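Local coordinates for protein endoglucanase FnCel5A (Fervidobacterium nodosum, PDB 3NCO) that probably hydrolyses the internal beta-1,4-glucosidic bonds of cellulose, as an endoglucanase of glycosyl hydrolase family 5, at residues A29-A32 with S37-V40; N209-G214 with V273-T278. One frame throughout, in Å; residues are numbered along the deposited sequence.

Interaction 1: residues A29-A32 with S37-V40; sequences ALEA and SWGV
The carboxylate of E31 is gripped by two backbone N-H groups. E31 OE1 accepts from A29 N at 3.0 Å, and OE2 accepts from N28 N. The first bond is bent, with 133° at the hydrogen, and A29 N meets OE1 from above the carboxylate plane. E31 belongs to a type I beta turn, A29 to A32, in the long loop between the first strand of the TIM barrel (22-25) and helix 44-53. The turn is closed by A32 N bonding to A29 O at 3.1 Å. E31 CG lies between the backbone N and the carbonyl carbon (chi1 79°), and a second bend at chi2 brings the acid back to the start of the turn. The loop then folds on itself, and the contact between its two parts is largely apolar. The W38 indole lies against A32. A32 CA is 3.7 Å from the centroid of the W38 six-membered ring and almost on its normal, a CH-pi contact. A32 CB covers the same face nearer the pyrrole side, 3.5 Å from W38 CD2. E31 O approaches the indole obliquely and also accepts from R63 NE, which ties the turn to a second loop. S37 OG bonds to V34 O and rests 3.7 Å from A32 CB. At the other end of the contact, A29 CB meets V40 CG1 at 4.1 Å.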
ATOM      1  N   ALA A  29       7.389   5.565  -8.595  1.00 17.86           N
ATOM      2  CA  ALA A  29       8.669   5.085  -9.070  1.00 16.74           C
ATOM      3  C   ALA A  29       8.501   3.758  -9.842  1.00 16.81           C
ATOM      4  O   ALA A  29       8.345   3.779 -11.071  1.00 17.30           O
ATOM      5  CB  ALA A  29       9.691   4.926  -7.910  1.00 16.42           C
ATOM      6  N   LEU A  30       8.556   2.601  -9.155  1.00 15.54           N
ATOM      7  CA  LEU A  30       8.525   1.338  -9.884  1.00 15.37           C
ATOM      8  C   LEU A  30       7.129   1.002 -10.426  1.00 14.95           C
ATOM      9  O   LEU A  30       7.025  -0.006 -11.157  1.00 14.51           O
ATOM     10  CB  LEU A  30       8.979   0.170  -9.011  1.00 15.19           C
ATOM     11  CG  LEU A  30      10.511   0.165  -8.852  1.00 15.27           C
ATOM     12  CD1 LEU A  30      10.916  -0.583  -7.537  1.00 16.78           C
ATOM     13  CD2 LEU A  30      11.238  -0.414 -10.119  1.00 16.16           C
ATOM     14  N   GLU A  31       6.097   1.741 -10.051  1.00 15.49           N
ATOM     15  CA  GLU A  31       4.767   1.530 -10.672  1.00 15.80           C
ATOM     16  C   GLU A  31       4.519   2.453 -11.869  1.00 15.81           C
ATOM     17  O   GLU A  31       3.417   2.419 -12.454  1.00 16.57           O
ATOM     18  CB  GLU A  31       3.544   1.574  -9.682  1.00 15.60           C
ATOM     19  CG  GLU A  31       3.077   2.968  -9.270  1.00 19.74           C
ATOM     20  CD  GLU A  31       3.979   3.739  -8.345  1.00 20.84           C
ATOM     21  OE1 GLU A  31       5.213   3.535  -8.282  1.00 18.29           O
ATOM     22  OE2 GLU A  31       3.446   4.636  -7.647  1.00 18.57           O
ATOM     23  N   ALA A  32       5.496   3.333 -12.169  1.00 16.29           N
ATOM     24  CA  ALA A  32       5.483   4.055 -13.451  1.00 16.30           C
ATOM     25  C   ALA A  32       5.693   3.065 -14.579  1.00 17.36           C
ATOM     26  O   ALA A  32       6.068   1.933 -14.352  1.00 18.23           O
ATOM     27  CB  ALA A  32       6.529   5.184 -13.423  1.00 17.19           C
ATOM     28  N   SER A  37      10.043   7.655 -15.129  1.00 17.26           N
ATOM     29  CA  SER A  37       9.276   8.398 -16.123  1.00 19.62           C
ATOM     30  C   SER A  37       8.177   9.327 -15.544  1.00 19.98           C
ATOM     31  O   SER A  37       7.612  10.161 -16.294  1.00 20.91           O
ATOM     32  CB  SER A  37       8.722   7.431 -17.174  1.00 20.59           C
ATOM     33  OG  SER A  37       7.708   6.620 -16.612  1.00 24.47           O
ATOM     34  N   TRP A  38       7.890   9.182 -14.253  1.00 19.03           N
ATOM     35  CA  TRP A  38       6.990  10.064 -13.553  1.00 20.04           C
ATOM     36  C   TRP A  38       7.766  11.019 -12.670  1.00 21.86           C
ATOM     37  O   TRP A  38       7.165  11.769 -11.902  1.00 25.90           O
ATOM     38  CB  TRP A  38       5.976   9.249 -12.721  1.00 20.34           C
ATOM     39  CG  TRP A  38       4.958   8.472 -13.564  1.00 19.34           C
ATOM     40  CD1 TRP A  38       4.734   8.576 -14.925  1.00 22.66           C
ATOM     41  CD2 TRP A  38       3.964   7.570 -13.074  1.00 20.59           C
ATOM     42  NE1 TRP A  38       3.673   7.759 -15.315  1.00 22.08           N
ATOM     43  CE2 TRP A  38       3.185   7.139 -14.192  1.00 22.53           C
ATOM     44  CE3 TRP A  38       3.649   7.074 -11.803  1.00 22.29           C
ATOM     45  CZ2 TRP A  38       2.124   6.226 -14.065  1.00 22.06           C
ATOM     46  CZ3 TRP A  38       2.565   6.193 -11.684  1.00 22.99           C
ATOM     47  CH2 TRP A  38       1.837   5.766 -12.813  1.00 22.15           C
ATOM     48  N   GLY A  39       9.088  11.026 -12.800  1.00 21.63           N
ATOM     49  CA  GLY A  39       9.909  11.999 -12.084  1.00 21.86           C
ATOM     50  C   GLY A  39      10.481  11.509 -10.759  1.00 20.61           C
ATOM     51  O   GLY A  39      11.104  12.292 -10.030  1.00 20.58           O
ATOM     52  N   VAL A  40      10.256  10.243 -10.446  1.00 19.25           N
ATOM     53  CA  VAL A  40      10.813   9.668  -9.220  1.00 18.02           C
ATOM     54  C   VAL A  40      11.653   8.457  -9.546  1.00 18.79           C
ATOM     55  O   VAL A  40      11.257   7.589 -10.340  1.00 19.33           O
ATOM     56  CB  VAL A  40       9.722   9.264  -8.249  1.00 17.73           C
ATOM     57  CG1 VAL A  40      10.346   8.804  -6.928  1.00 18.81           C
ATOM     58  CG2 VAL A  40       8.785  10.443  -7.981  1.00 18.25           C
TER

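Interaction 2: residues N209-G214 with V273-T278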
ATOM      1  N   ASN A 209     -13.103  14.754  -1.598  1.00 20.40           N
ATOM      2  CA  ASN A 209     -13.042  16.111  -2.148  1.00 21.72           C
ATOM      3  C   ASN A 209     -12.070  16.997  -1.369  1.00 22.29           C
ATOM      4  O   ASN A 209     -11.698  18.090  -1.839  1.00 24.34           O
ATOM      5  CB  ASN A 209     -14.444  16.746  -2.332  1.00 22.03           C
ATOM      6  CG  ASN A 209     -15.125  17.112  -1.006  1.00 27.12           C
ATOM      7  OD1 ASN A 209     -14.648  16.763   0.089  1.00 28.31           O
ATOM      8  ND2 ASN A 209     -16.284  17.760  -1.106  1.00 30.79           N
ATOM      9  N   PHE A 210     -11.640  16.514  -0.190  1.00 21.12           N
ATOM     10  CA  PHE A 210     -10.557  17.179   0.525  1.00 20.77           C
ATOM     11  C   PHE A 210      -9.188  16.641   0.108  1.00 19.86           C
ATOM     12  O   PHE A 210      -8.291  17.414  -0.257  1.00 19.68           O
ATOM     13  CB  PHE A 210     -10.703  17.102   2.051  1.00 20.80           C
ATOM     14  CG  PHE A 210      -9.467  17.596   2.771  1.00 20.22           C
ATOM     15  CD1 PHE A 210      -9.151  18.962   2.779  1.00 20.75           C
ATOM     16  CD2 PHE A 210      -8.567  16.712   3.340  1.00 18.01           C
ATOM     17  CE1 PHE A 210      -7.984  19.418   3.369  1.00 22.72           C
ATOM     18  CE2 PHE A 210      -7.381  17.147   3.931  1.00 21.55           C
ATOM     19  CZ  PHE A 210      -7.088  18.501   3.955  1.00 20.29           C
ATOM     20  N   THR A 211      -9.003  15.314   0.151  1.00 18.83           N
ATOM     21  CA  THR A 211      -7.657  14.782  -0.059  1.00 18.92           C
ATOM     22  C   THR A 211      -7.253  14.865  -1.534  1.00 19.65           C
ATOM     23  O   THR A 211      -6.051  14.824  -1.855  1.00 19.41           O
ATOM     24  CB  THR A 211      -7.556  13.304   0.355  1.00 20.06           C
ATOM     25  OG1 THR A 211      -8.420  12.516  -0.495  1.00 19.60           O
ATOM     26  CG2 THR A 211      -7.885  13.124   1.894  1.00 17.81           C
ATOM     27  N   HIS A 212      -8.242  14.966  -2.438  1.00 19.11           N
ATOM     28  CA  HIS A 212      -7.900  14.992  -3.871  1.00 19.55           C
ATOM     29  C   HIS A 212      -8.306  16.287  -4.544  1.00 20.13           C
ATOM     30  O   HIS A 212      -8.350  16.339  -5.779  1.00 21.61           O
ATOM     31  CB  HIS A 212      -8.490  13.785  -4.628  1.00 19.54           C
ATOM     32  CG  HIS A 212      -7.841  12.502  -4.270  1.00 18.73           C
ATOM     33  ND1 HIS A 212      -7.145  11.720  -5.178  1.00 24.90           N
ATOM     34  CD2 HIS A 212      -7.723  11.890  -3.068  1.00 15.86           C
ATOM     35  CE1 HIS A 212      -6.635  10.673  -4.543  1.00 18.38           C
ATOM     36  NE2 HIS A 212      -6.974  10.751  -3.266  1.00 23.04           N
ATOM     37  N   GLN A 213      -8.548  17.353  -3.766  1.00 20.63           N
ATOM     38  CA  GLN A 213      -8.871  18.647  -4.393  1.00 20.93           C
ATOM     39  C   GLN A 213      -7.712  19.076  -5.286  1.00 22.00           C
ATOM     40  O   GLN A 213      -6.515  18.920  -4.942  1.00 21.95           O
ATOM     41  CB  GLN A 213      -9.171  19.706  -3.348  1.00 22.89           C
ATOM     42  CG  GLN A 213      -7.979  20.042  -2.479  1.00 21.48           C
ATOM     43  CD  GLN A 213      -8.398  20.931  -1.326  1.00 21.96           C
ATOM     44  OE1 GLN A 213      -8.680  22.116  -1.522  1.00 24.03           O
ATOM     45  NE2 GLN A 213      -8.512  20.350  -0.121  1.00 21.65           N
ATOM     46  N   GLY A 214      -8.067  19.565  -6.465  1.00 23.17           N
ATOM     47  CA  GLY A 214      -7.048  20.056  -7.400  1.00 23.16           C
ATOM     48  C   GLY A 214      -6.220  19.004  -8.139  1.00 24.07           C
ATOM     49  O   GLY A 214      -5.417  19.361  -9.023  1.00 24.00           O
ATOM     50  N   VAL A 273      -2.089  18.830   7.647  1.00 19.67           N
ATOM     51  CA  VAL A 273      -1.402  18.462   8.872  1.00 19.88           C
ATOM     52  C   VAL A 273      -2.403  17.890   9.893  1.00 19.69           C
ATOM     53  O   VAL A 273      -2.133  16.818  10.496  1.00 20.90           O
ATOM     54  CB  VAL A 273      -0.659  19.703   9.443  1.00 20.92           C
ATOM     55  CG1 VAL A 273      -0.328  19.500  10.927  1.00 21.79           C
ATOM     56  CG2 VAL A 273       0.593  19.970   8.637  1.00 20.41           C
ATOM     57  N   LYS A 274      -3.538  18.591  10.053  1.00 20.28           N
ATOM     58  CA  LYS A 274      -4.609  18.127  10.964  1.00 20.78           C
ATOM     59  C   LYS A 274      -5.245  16.795  10.513  1.00 20.50           C
ATOM     60  O   LYS A 274      -5.478  15.898  11.342  1.00 20.35           O
ATOM     61  CB  LYS A 274      -5.686  19.179  11.101  1.00 22.74           C
ATOM     62  CG  LYS A 274      -5.260  20.365  11.945  1.00 26.05           C
ATOM     63  CD  LYS A 274      -6.448  21.337  12.145  1.00 31.67           C
ATOM     64  CE  LYS A 274      -6.005  22.690  12.702  1.00 39.06           C
ATOM     65  NZ  LYS A 274      -5.086  22.529  13.863  1.00 40.98           N
ATOM     66  N   TRP A 275      -5.571  16.692   9.221  1.00 19.62           N
ATOM     67  CA  TRP A 275      -6.191  15.460   8.682  1.00 19.09           C
ATOM     68  C   TRP A 275      -5.237  14.283   8.855  1.00 18.14           C
ATOM     69  O   TRP A 275      -5.639  13.219   9.332  1.00 16.47           O
ATOM     70  CB  TRP A 275      -6.581  15.666   7.200  1.00 18.56           C
ATOM     71  CG  TRP A 275      -7.306  14.492   6.582  1.00 17.95           C
ATOM     72  CD1 TRP A 275      -8.679  14.302   6.521  1.00 19.02           C
ATOM     73  CD2 TRP A 275      -6.710  13.367   5.909  1.00 17.83           C
ATOM     74  NE1 TRP A 275      -8.955  13.115   5.868  1.00 17.67           N
ATOM     75  CE2 TRP A 275      -7.770  12.529   5.492  1.00 17.51           C
ATOM     76  CE3 TRP A 275      -5.380  12.983   5.637  1.00 17.70           C
ATOM     77  CZ2 TRP A 275      -7.544  11.313   4.833  1.00 15.36           C
ATOM     78  CZ3 TRP A 275      -5.152  11.771   4.961  1.00 16.19           C
ATOM     79  CH2 TRP A 275      -6.240  10.963   4.586  1.00 16.30           C
ATOM     80  N   THR A 276      -3.962  14.497   8.507  1.00 17.86           N
ATOM     81  CA  THR A 276      -3.006  13.385   8.547  1.00 17.46           C
ATOM     82  C   THR A 276      -2.822  12.871   9.964  1.00 16.73           C
ATOM     83  O   THR A 276      -2.788  11.653  10.210  1.00 18.15           O
ATOM     84  CB  THR A 276      -1.667  13.808   7.899  1.00 16.92           C
ATOM     85  OG1 THR A 276      -1.941  14.272   6.569  1.00 19.34           O
ATOM     86  CG2 THR A 276      -0.671  12.626   7.829  1.00 17.40           C
ATOM     87  N   LYS A 277      -2.740  13.824  10.905  1.00 18.62           N
ATOM     88  CA  LYS A 277      -2.535  13.476  12.296  1.00 18.99           C
ATOM     89  C   LYS A 277      -3.725  12.712  12.833  1.00 18.69           C
ATOM     90  O   LYS A 277      -3.553  11.739  13.568  1.00 21.11           O
ATOM     91  CB  LYS A 277      -2.388  14.781  13.102  1.00 19.65           C
ATOM     92  CG  LYS A 277      -2.226  14.614  14.584  1.00 26.15           C
ATOM     93  CD  LYS A 277      -2.372  16.007  15.187  1.00 31.55           C
ATOM     94  CE  LYS A 277      -1.426  16.249  16.360  1.00 41.19           C
ATOM     95  NZ  LYS A 277      -1.208  15.081  17.290  1.00 43.69           N
ATOM     96  N   THR A 278      -4.942  13.149  12.469  1.00 18.77           N
ATOM     97  CA  THR A 278      -6.171  12.532  12.957  1.00 18.24           C
ATOM     98  C   THR A 278      -6.304  11.102  12.416  1.00 17.76           C
ATOM     99  O   THR A 278      -6.597  10.174  13.143  1.00 18.52           O
ATOM    100  CB  THR A 278      -7.389  13.374  12.531  1.00 19.92           C
ATOM    101  OG1 THR A 278      -7.332  14.645  13.189  1.00 23.01           O
ATOM    102  CG2 THR A 278      -8.703  12.708  12.879  1.00 19.70           C
TER
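This contact belongs to the TIM barrel of the family 5 fold, where the short helix 208-211 in the loop after strand 198-204 packs on helix 269-285. W275 is its centre. Its indole takes F210 and T211 over one face. T211 CG2 makes a CH-pi contact, 3.8 Å from the centroid of the W275 six-membered ring and 3.5 Å from W275 CZ2. F210 sits over the pyrrole end. F210 CE2 reaches W275 CB at 3.7 Å, and F210 CD2 is 4.0 Å from W275 CD1. The two aromatic planes are inclined at 46°, so the pair is oblique. W275 CG is anti to the backbone N (chi1 -176°), which sends the indole out from helix 269-285 toward the short helix. Polar groups fix both partners to the residues just before that helix: W275 NE1 bonds to E206 O, and T211 OG1 bonds to Y205 O. The end of the short helix is held by Q213, where Q213 NE2 bonds to F210 O at 2.9 Å and approaches in the plane of that carbonyl, along one of the oxygen's lone pairs. Around this buried cluster, W228 meets W275 edge-to-face and also touches the F210 ring. I238 of helix 232-252 and F261 of strand 256-261 pack against W275, joining the contact to the barrel wall.

Interaction 1 closes before interaction 2 opens along the chain. Their centres are 23 Å apart and their nearest atoms about 12 Å, so they do not touch. Both lie in the connections around one eight-stranded parallel barrel. Residues 29-32 and 37-40 lie in one loop after the first strand. Residues 209-214 follow the sixth strand, and 273-278 lie on the helix that follows the seventh. Interaction 1 is thus a local fold of one loop, whereas interaction 2 joins the connection after the sixth strand to the helix after the seventh. In TIM-barrel glycosidases the loops after the strands surround the active site, but neither contact is assigned to it.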